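Local coordinates for Non-sulfated chondroitin lyase E66 (Autographa californica nucleopolyhedrovirus, PDB 3VSN), which acts as a chondroitin lyase of the viral envelope that is essential for oral infectivity and may digest the chondroitin barrier of the host midgut, at residues E30-L42 with M149-Y161. Sequence-based numbering, arbitrary orientation.
Sequences ELQNFERWFKNNL and MNITIVLNETQHY
Glu35 and Ile153 face each other where residues 30-42 of helix 29-48 cross residues 149-154, the end of helix 138-154, almost perpendicularly, these pieces making 104° with their axes 10.0 Å apart; the chain leaves helical geometry at Leu155 in a type I turn to Thr158, and Asn156, Glu157 and Tyr161 also meet helix 29-48. Ile153 is the knob, set among Phe34, Glu35, Phe38 and Lys39. Its beta-branch lets it touch two ways at once: CD1 lies over one face of the Phe38 ring, 3.7 Å from the centroid, a CH-pi contact, while CG2 packs on Phe38 CD1 and on the backbone oxygen of Glu35. Phe38 has CG anti to its backbone N (chi1 -176°), which sets the ring against Ile153 CD1. Long and unbranched, Met149 carries its CE to the rim of the Phe34 ring, 3.4 Å from CZ and near the ring plane, and also to Phe38 CE2. Farther along, Leu42 CD2 meets Val154 CG1.

Polar groups border this core. Glu35 reaches Tyr161, whose OH donates to the syn lone pair of OE2 at 2.6 Å, carboxylate and ring planes nearly perpendicular. Asn156 ND2 donates to Glu35 OE1 at 3.1 Å, nearly straight (171°) but on the anti side and tilted from the carboxylate plane. An amide suits this place because its other end accepts: Lys39, its chain bent, brings NZ to 2.8 Å from Asn156 OD1 on an in-plane lone pair, with a long salt bridge to Glu157 beyond. Tyr201 of helix 189-205 also bonds Glu35 OE2. The buried carboxylate, gripped on both oxygens, is probably stabilised as an anion, and Asn156 bridges it to the ammonium group, tying the turn to helix 29-48, the first of the modelled chain, consistent with this lyase's alpha/alpha toroid.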
ATOM      1  N   GLU A  30     -18.235 -26.176  20.159  1.00 30.22           N
ATOM      2  CA  GLU A  30     -17.886 -24.860  19.631  1.00 28.95           C
ATOM      3  C   GLU A  30     -16.519 -24.388  20.134  1.00 27.19           C
ATOM      4  O   GLU A  30     -15.673 -23.962  19.343  1.00 25.47           O
ATOM      5  CB  GLU A  30     -18.972 -23.854  20.015  1.00 30.10           C
ATOM      6  CG  GLU A  30     -19.168 -22.714  19.034  1.00 31.27           C
ATOM      7  CD  GLU A  30     -20.472 -21.979  19.270  1.00 31.66           C
ATOM      8  OE1 GLU A  30     -20.592 -21.280  20.295  1.00 32.04           O
ATOM      9  OE2 GLU A  30     -21.379 -22.098  18.423  1.00 33.25           O
ATOM     10  N   LEU A  31     -16.307 -24.486  21.447  1.00 25.10           N
ATOM     11  CA  LEU A  31     -15.053 -24.074  22.074  1.00 23.80           C
ATOM     12  C   LEU A  31     -13.869 -24.906  21.588  1.00 23.08           C
ATOM     13  O   LEU A  31     -12.835 -24.354  21.207  1.00 22.35           O
ATOM     14  CB  LEU A  31     -15.161 -24.136  23.605  1.00 23.64           C
ATOM     15  CG  LEU A  31     -13.917 -23.789  24.437  1.00 23.57           C
ATOM     16  CD1 LEU A  31     -13.466 -22.356  24.189  1.00 23.58           C
ATOM     17  CD2 LEU A  31     -14.187 -24.012  25.920  1.00 23.89           C
ATOM     18  N   GLN A  32     -14.025 -26.229  21.599  1.00 22.45           N
ATOM     19  CA  GLN A  32     -12.955 -27.126  21.168  1.00 22.43           C
ATOM     20  C   GLN A  32     -12.613 -26.946  19.683  1.00 21.56           C
ATOM     21  O   GLN A  32     -11.439 -26.974  19.311  1.00 21.37           O
ATOM     22  CB  GLN A  32     -13.294 -28.580  21.504  1.00 23.17           C
ATOM     23  CG  GLN A  32     -13.262 -28.857  23.001  1.00 24.39           C
ATOM     24  CD  GLN A  32     -13.752 -30.243  23.379  1.00 25.15           C
ATOM     25  OE1 GLN A  32     -14.381 -30.941  22.581  1.00 26.16           O
ATOM     26  NE2 GLN A  32     -13.468 -30.645  24.611  1.00 25.50           N
ATOM     27  N   ASN A  33     -13.636 -26.742  18.856  1.00 20.69           N
ATOM     28  CA  ASN A  33     -13.439 -26.466  17.433  1.00 20.53           C
ATOM     29  C   ASN A  33     -12.713 -25.141  17.181  1.00 19.51           C
ATOM     30  O   ASN A  33     -11.849 -25.064  16.304  1.00 19.47           O
ATOM     31  CB  ASN A  33     -14.773 -26.483  16.678  1.00 21.13           C
ATOM     32  CG  ASN A  33     -15.407 -27.868  16.620  1.00 21.75           C
ATOM     33  OD1 ASN A  33     -14.744 -28.890  16.809  1.00 22.15           O
ATOM     34  ND2 ASN A  33     -16.706 -27.900  16.350  1.00 22.12           N
ATOM     35  N   PHE A  34     -13.062 -24.104  17.942  1.00 18.73           N
ATOM     36  CA  PHE A  34     -12.379 -22.814  17.811  1.00 18.17           C
ATOM     37  C   PHE A  34     -10.917 -22.913  18.227  1.00 17.83           C
ATOM     38  O   PHE A  34     -10.038 -22.396  17.537  1.00 17.64           O
ATOM     39  CB  PHE A  34     -13.065 -21.692  18.600  1.00 17.87           C
ATOM     40  CG  PHE A  34     -12.281 -20.405  18.599  1.00 17.72           C
ATOM     41  CD1 PHE A  34     -12.173 -19.646  17.435  1.00 17.55           C
ATOM     42  CD2 PHE A  34     -11.609 -19.975  19.742  1.00 17.54           C
ATOM     43  CE1 PHE A  34     -11.434 -18.476  17.413  1.00 17.35           C
ATOM     44  CE2 PHE A  34     -10.871 -18.800  19.728  1.00 17.59           C
ATOM     45  CZ  PHE A  34     -10.784 -18.050  18.559  1.00 17.47           C
ATOM     46  N   GLU A  35     -10.662 -23.575  19.354  1.00 17.35           N
ATOM     47  CA  GLU A  35      -9.296 -23.750  19.840  1.00 17.39           C
ATOM     48  C   GLU A  35      -8.443 -24.546  18.853  1.00 17.28           C
ATOM     49  O   GLU A  35      -7.266 -24.239  18.665  1.00 16.56           O
ATOM     50  CB  GLU A  35      -9.279 -24.376  21.237  1.00 17.69           C
ATOM     51  CG  GLU A  35      -9.710 -23.402  22.328  1.00 18.02           C
ATOM     52  CD  GLU A  35      -9.731 -24.015  23.717  1.00 18.53           C
ATOM     53  OE1 GLU A  35      -9.380 -25.208  23.858  1.00 18.95           O
ATOM     54  OE2 GLU A  35     -10.105 -23.296  24.671  1.00 18.41           O
ATOM     55  N   ARG A  36      -9.050 -25.541  18.207  1.00 17.47           N
ATOM     56  CA  ARG A  36      -8.381 -26.320  17.163  1.00 17.74           C
ATOM     57  C   ARG A  36      -8.037 -25.452  15.947  1.00 17.23           C
ATOM     58  O   ARG A  36      -6.913 -25.492  15.438  1.00 16.89           O
ATOM     59  CB  ARG A  36      -9.254 -27.510  16.736  1.00 18.68           C
ATOM     60  CG  ARG A  36      -8.565 -28.477  15.783  1.00 20.02           C
ATOM     61  CD  ARG A  36      -9.371 -29.756  15.581  1.00 21.35           C
ATOM     62  NE  ARG A  36      -9.454 -30.550  16.808  1.00 22.21           N
ATOM     63  CZ  ARG A  36     -10.555 -30.688  17.546  1.00 22.72           C
ATOM     64  NH1 ARG A  36     -11.690 -30.099  17.184  1.00 22.85           N
ATOM     65  NH2 ARG A  36     -10.517 -31.422  18.647  1.00 23.27           N
ATOM     66  N   TRP A  37      -9.017 -24.673  15.495  1.00 16.89           N
ATOM     67  CA  TRP A  37      -8.838 -23.760  14.368  1.00 16.78           C
ATOM     68  C   TRP A  37      -7.774 -22.731  14.668  1.00 16.48           C
ATOM     69  O   TRP A  37      -6.938 -22.430  13.810  1.00 16.44           O
ATOM     70  CB  TRP A  37     -10.172 -23.118  14.007  1.00 16.90           C
ATOM     71  CG  TRP A  37     -10.097 -22.016  12.977  1.00 17.07           C
ATOM     72  CD1 TRP A  37     -10.229 -22.129  11.593  1.00 17.22           C
ATOM     73  CD2 TRP A  37      -9.890 -20.584  13.226  1.00 17.00           C
ATOM     74  NE1 TRP A  37     -10.110 -20.899  10.990  1.00 17.15           N
ATOM     75  CE2 TRP A  37      -9.905 -19.931  11.910  1.00 17.07           C
ATOM     76  CE3 TRP A  37      -9.695 -19.806  14.364  1.00 17.15           C
ATOM     77  CZ2 TRP A  37      -9.730 -18.563  11.768  1.00 17.23           C
ATOM     78  CZ3 TRP A  37      -9.521 -18.423  14.206  1.00 17.21           C
ATOM     79  CH2 TRP A  37      -9.540 -17.819  12.937  1.00 17.22           C
ATOM     80  N   PHE A  38      -7.777 -22.211  15.896  1.00 16.03           N
ATOM     81  CA  PHE A  38      -6.796 -21.214  16.340  1.00 15.87           C
ATOM     82  C   PHE A  38      -5.370 -21.757  16.241  1.00 15.88           C
ATOM     83  O   PHE A  38      -4.484 -21.101  15.684  1.00 15.46           O
ATOM     84  CB  PHE A  38      -7.109 -20.760  17.777  1.00 15.86           C
ATOM     85  CG  PHE A  38      -6.207 -19.668  18.292  1.00 15.73           C
ATOM     86  CD1 PHE A  38      -4.942 -19.963  18.794  1.00 15.69           C
ATOM     87  CD2 PHE A  38      -6.635 -18.342  18.300  1.00 15.81           C
ATOM     88  CE1 PHE A  38      -4.114 -18.960  19.278  1.00 15.74           C
ATOM     89  CE2 PHE A  38      -5.809 -17.334  18.781  1.00 15.76           C
ATOM     90  CZ  PHE A  38      -4.549 -17.644  19.270  1.00 15.64           C
ATOM     91  N   LYS A  39      -5.159 -22.958  16.777  1.00 15.89           N
ATOM     92  CA  LYS A  39      -3.851 -23.606  16.747  1.00 16.25           C
ATOM     93  C   LYS A  39      -3.421 -23.982  15.332  1.00 16.20           C
ATOM     94  O   LYS A  39      -2.246 -23.851  14.987  1.00 16.33           O
ATOM     95  CB  LYS A  39      -3.844 -24.837  17.650  1.00 16.54           C
ATOM     96  CG  LYS A  39      -3.956 -24.499  19.133  1.00 17.04           C
ATOM     97  CD  LYS A  39      -4.342 -25.721  19.951  1.00 17.58           C
ATOM     98  CE  LYS A  39      -3.196 -26.710  20.054  1.00 18.14           C
ATOM     99  NZ  LYS A  39      -3.665 -27.988  20.664  1.00 18.65           N
ATOM    100  N   ASN A  40      -4.374 -24.446  14.524  1.00 16.29           N
ATOM    101  CA  ASN A  40      -4.115 -24.775  13.119  1.00 16.50           C
ATOM    102  C   ASN A  40      -3.631 -23.573  12.311  1.00 16.39           C
ATOM    103  O   ASN A  40      -2.780 -23.708  11.431  1.00 16.76           O
ATOM    104  CB  ASN A  40      -5.365 -25.362  12.454  1.00 16.66           C
ATOM    105  CG  ASN A  40      -5.612 -26.815  12.831  1.00 16.87           C
ATOM    106  OD1 ASN A  40      -4.769 -27.466  13.441  1.00 17.39           O
ATOM    107  ND2 ASN A  40      -6.777 -27.327  12.461  1.00 16.84           N
ATOM    108  N   ASN A  41      -4.160 -22.398  12.635  1.00 16.21           N
ATOM    109  CA  ASN A  41      -3.936 -21.205  11.829  1.00 16.10           C
ATOM    110  C   ASN A  41      -3.032 -20.156  12.474  1.00 15.70           C
ATOM    111  O   ASN A  41      -2.819 -19.087  11.891  1.00 15.17           O
ATOM    112  CB  ASN A  41      -5.282 -20.581  11.444  1.00 16.60           C
ATOM    113  CG  ASN A  41      -6.099 -21.475  10.529  1.00 17.28           C
ATOM    114  OD1 ASN A  41      -7.112 -22.050  10.935  1.00 17.97           O
ATOM    115  ND2 ASN A  41      -5.660 -21.603   9.290  1.00 17.28           N
ATOM    116  N   LEU A  42      -2.495 -20.463  13.658  1.00 15.30           N
ATOM    117  CA  LEU A  42      -1.725 -19.479  14.431  1.00 15.20           C
ATOM    118  C   LEU A  42      -0.521 -18.895  13.684  1.00 15.08           C
ATOM    119  O   LEU A  42      -0.369 -17.673  13.621  1.00 15.14           O
ATOM    120  CB  LEU A  42      -1.292 -20.033  15.800  1.00 15.08           C
ATOM    121  CG  LEU A  42      -0.551 -19.049  16.724  1.00 15.12           C
ATOM    122  CD1 LEU A  42      -1.316 -17.743  16.920  1.00 15.39           C
ATOM    123  CD2 LEU A  42      -0.249 -19.686  18.072  1.00 15.12           C
ATOM    124  N   MET A 149      -5.268 -14.904  25.711  1.00 16.79           N
ATOM    125  CA  MET A 149      -5.842 -15.759  24.683  1.00 16.60           C
ATOM    126  C   MET A 149      -4.817 -16.724  24.077  1.00 16.47           C
ATOM    127  O   MET A 149      -5.066 -17.928  24.007  1.00 16.13           O
ATOM    128  CB  MET A 149      -6.500 -14.909  23.591  1.00 16.98           C
ATOM    129  CG  MET A 149      -7.171 -15.729  22.503  1.00 17.19           C
ATOM    130  SD  MET A 149      -7.986 -14.682  21.291  1.00 17.82           S
ATOM    131  CE  MET A 149      -8.771 -15.921  20.273  1.00 17.72           C
ATOM    132  N   ASN A 150      -3.668 -16.195  23.652  1.00 16.39           N
ATOM    133  CA  ASN A 150      -2.626 -17.013  23.028  1.00 16.28           C
ATOM    134  C   ASN A 150      -2.082 -18.104  23.955  1.00 16.16           C
ATOM    135  O   ASN A 150      -1.957 -19.259  23.545  1.00 15.80           O
ATOM    136  CB  ASN A 150      -1.484 -16.144  22.489  1.00 16.68           C
ATOM    137  CG  ASN A 150      -1.825 -15.482  21.164  1.00 17.39           C
ATOM    138  OD1 ASN A 150      -2.498 -14.451  21.122  1.00 18.00           O
ATOM    139  ND2 ASN A 150      -1.355 -16.073  20.072  1.00 17.46           N
ATOM    140  N   ILE A 151      -1.779 -17.735  25.201  1.00 15.71           N
ATOM    141  CA  ILE A 151      -1.246 -18.688  26.180  1.00 15.65           C
ATOM    142  C   ILE A 151      -2.262 -19.793  26.487  1.00 15.71           C
ATOM    143  O   ILE A 151      -1.936 -20.979  26.398  1.00 15.80           O
ATOM    144  CB  ILE A 151      -0.747 -17.985  27.472  1.00 15.53           C
ATOM    145  CG1 ILE A 151       0.488 -17.133  27.157  1.00 15.54           C
ATOM    146  CG2 ILE A 151      -0.404 -19.010  28.550  1.00 15.54           C
ATOM    147  CD1 ILE A 151       1.060 -16.356  28.328  1.00 15.37           C
ATOM    148  N   THR A 152      -3.493 -19.399  26.812  1.00 15.74           N
ATOM    149  CA  THR A 152      -4.559 -20.352  27.131  1.00 16.01           C
ATOM    150  C   THR A 152      -4.790 -21.381  26.010  1.00 16.03           C
ATOM    151  O   THR A 152      -4.865 -22.585  26.275  1.00 15.91           O
ATOM    152  CB  THR A 152      -5.879 -19.632  27.485  1.00 16.17           C
ATOM    153  OG1 THR A 152      -5.663 -18.765  28.606  1.00 16.40           O
ATOM    154  CG2 THR A 152      -6.977 -20.634  27.834  1.00 16.18           C
ATOM    155  N   ILE A 153      -4.884 -20.912  24.769  1.00 15.92           N
ATOM    156  CA  ILE A 153      -5.172 -21.816  23.652  1.00 16.12           C
ATOM    157  C   ILE A 153      -3.997 -22.736  23.303  1.00 16.36           C
ATOM    158  O   ILE A 153      -4.184 -23.951  23.198  1.00 16.90           O
ATOM    159  CB  ILE A 153      -5.715 -21.078  22.408  1.00 16.16           C
ATOM    160  CG1 ILE A 153      -6.993 -20.317  22.768  1.00 16.05           C
ATOM    161  CG2 ILE A 153      -5.988 -22.067  21.274  1.00 16.24           C
ATOM    162  CD1 ILE A 153      -7.537 -19.422  21.672  1.00 16.39           C
ATOM    163  N   VAL A 154      -2.793 -22.189  23.141  1.00 16.15           N
ATOM    164  CA  VAL A 154      -1.662 -23.048  22.748  1.00 16.40           C
ATOM    165  C   VAL A 154      -1.315 -24.108  23.800  1.00 16.74           C
ATOM    166  O   VAL A 154      -0.736 -25.146  23.470  1.00 16.21           O
ATOM    167  CB  VAL A 154      -0.394 -22.267  22.306  1.00 16.20           C
ATOM    168  CG1 VAL A 154      -0.729 -21.280  21.193  1.00 15.89           C
ATOM    169  CG2 VAL A 154       0.289 -21.572  23.482  1.00 16.15           C
ATOM    170  N   LEU A 155      -1.686 -23.846  25.053  1.00 17.22           N
ATOM    171  CA  LEU A 155      -1.439 -24.781  26.149  1.00 18.19           C
ATOM    172  C   LEU A 155      -2.650 -25.670  26.455  1.00 18.80           C
ATOM    173  O   LEU A 155      -2.676 -26.347  27.486  1.00 19.29           O
ATOM    174  CB  LEU A 155      -1.003 -24.026  27.418  1.00 18.19           C
ATOM    175  CG  LEU A 155       0.310 -23.233  27.400  1.00 18.48           C
ATOM    176  CD1 LEU A 155       0.604 -22.651  28.776  1.00 18.52           C
ATOM    177  CD2 LEU A 155       1.481 -24.085  26.925  1.00 18.45           C
ATOM    178  N   ASN A 156      -3.636 -25.685  25.554  1.00 19.13           N
ATOM    179  CA  ASN A 156      -4.918 -26.346  25.825  1.00 19.84           C
ATOM    180  C   ASN A 156      -4.872 -27.868  26.030  1.00 21.07           C
ATOM    181  O   ASN A 156      -5.822 -28.448  26.547  1.00 21.52           O
ATOM    182  CB  ASN A 156      -5.994 -25.954  24.796  1.00 19.27           C
ATOM    183  CG  ASN A 156      -5.824 -26.650  23.451  1.00 18.83           C
ATOM    184  OD1 ASN A 156      -4.755 -27.171  23.125  1.00 18.96           O
ATOM    185  ND2 ASN A 156      -6.883 -26.644  22.656  1.00 18.50           N
ATOM    186  N   GLU A 157      -3.772 -28.504  25.639  1.00 22.29           N
ATOM    187  CA  GLU A 157      -3.624 -29.944  25.843  1.00 23.70           C
ATOM    188  C   GLU A 157      -2.630 -30.283  26.958  1.00 23.66           C
ATOM    189  O   GLU A 157      -2.269 -31.447  27.155  1.00 23.89           O
ATOM    190  CB  GLU A 157      -3.284 -30.645  24.524  1.00 25.34           C
ATOM    191  CG  GLU A 157      -4.438 -30.586  23.531  1.00 27.69           C
ATOM    192  CD  GLU A 157      -4.231 -31.460  22.312  1.00 29.61           C
ATOM    193  OE1 GLU A 157      -3.087 -31.544  21.817  1.00 30.84           O
ATOM    194  OE2 GLU A 157      -5.228 -32.056  21.845  1.00 31.29           O
ATOM    195  N   THR A 158      -2.226 -29.258  27.706  1.00 22.84           N
ATOM    196  CA  THR A 158      -1.305 -29.415  28.830  1.00 22.42           C
ATOM    197  C   THR A 158      -2.044 -29.351  30.173  1.00 22.39           C
ATOM    198  O   THR A 158      -3.250 -29.077  30.225  1.00 21.63           O
ATOM    199  CB  THR A 158      -0.221 -28.316  28.842  1.00 22.03           C
ATOM    200  OG1 THR A 158      -0.801 -27.077  29.273  1.00 21.18           O
ATOM    201  CG2 THR A 158       0.417 -28.142  27.461  1.00 21.98           C
ATOM    202  N   GLN A 159      -1.294 -29.583  31.249  1.00 22.76           N
ATOM    203  CA  GLN A 159      -1.875 -29.540  32.590  0.50 23.15           C
ATOM    204  C   GLN A 159      -2.108 -28.101  33.064  1.00 23.12           C
ATOM    205  O   GLN A 159      -2.686 -27.880  34.129  1.00 23.36           O
ATOM    206  CB  GLN A 159      -1.021 -30.333  33.586  0.50 23.42           C
ATOM    207  CG  GLN A 159      -0.963 -31.824  33.286  0.50 23.75           C
ATOM    208  CD  GLN A 159      -2.342 -32.446  33.138  0.50 23.86           C
ATOM    209  OE1 GLN A 159      -2.701 -32.945  32.069  0.50 24.04           O
ATOM    210  NE2 GLN A 159      -3.123 -32.412  34.211  0.50 23.79           N
ATOM    211  N   HIS A 160      -1.697 -27.131  32.249  1.00 22.77           N
ATOM    212  CA  HIS A 160      -1.851 -25.711  32.577  1.00 22.60           C
ATOM    213  C   HIS A 160      -3.119 -25.090  32.053  1.00 21.75           C
ATOM    214  O   HIS A 160      -3.454 -23.965  32.428  1.00 21.50           O
ATOM    215  CB  HIS A 160      -0.651 -24.909  32.075  1.00 23.34           C
ATOM    216  CG  HIS A 160       0.688 -25.506  32.440  1.00 24.46           C
ATOM    217  ND1 HIS A 160       1.107 -25.625  33.714  1.00 25.00           N
ATOM    218  CD2 HIS A 160       1.713 -26.010  31.640  1.00 24.92           C
ATOM    219  CE1 HIS A 160       2.333 -26.184  33.731  1.00 25.01           C
ATOM    220  NE2 HIS A 160       2.702 -26.418  32.461  1.00 25.18           N
ATOM    221  N   TYR A 161      -3.838 -25.809  31.189  1.00 21.06           N
ATOM    222  CA  TYR A 161      -5.007 -25.248  30.498  1.00 20.62           C
ATOM    223  C   TYR A 161      -6.080 -24.704  31.437  1.00 20.73           C
ATOM    224  O   TYR A 161      -6.474 -23.542  31.314  1.00 20.28           O
ATOM    225  CB  TYR A 161      -5.628 -26.257  29.526  1.00 20.25           C
ATOM    226  CG  TYR A 161      -6.904 -25.765  28.865  1.00 20.19           C
ATOM    227  CD1 TYR A 161      -6.892 -24.662  28.005  1.00 20.01           C
ATOM    228  CD2 TYR A 161      -8.123 -26.402  29.099  1.00 20.11           C
ATOM    229  CE1 TYR A 161      -8.053 -24.210  27.396  1.00 19.90           C
ATOM    230  CE2 TYR A 161      -9.290 -25.957  28.494  1.00 20.28           C
ATOM    231  CZ  TYR A 161      -9.249 -24.860  27.644  1.00 20.25           C
ATOM    232  OH  TYR A 161     -10.403 -24.415  27.041  1.00 19.85           O
TER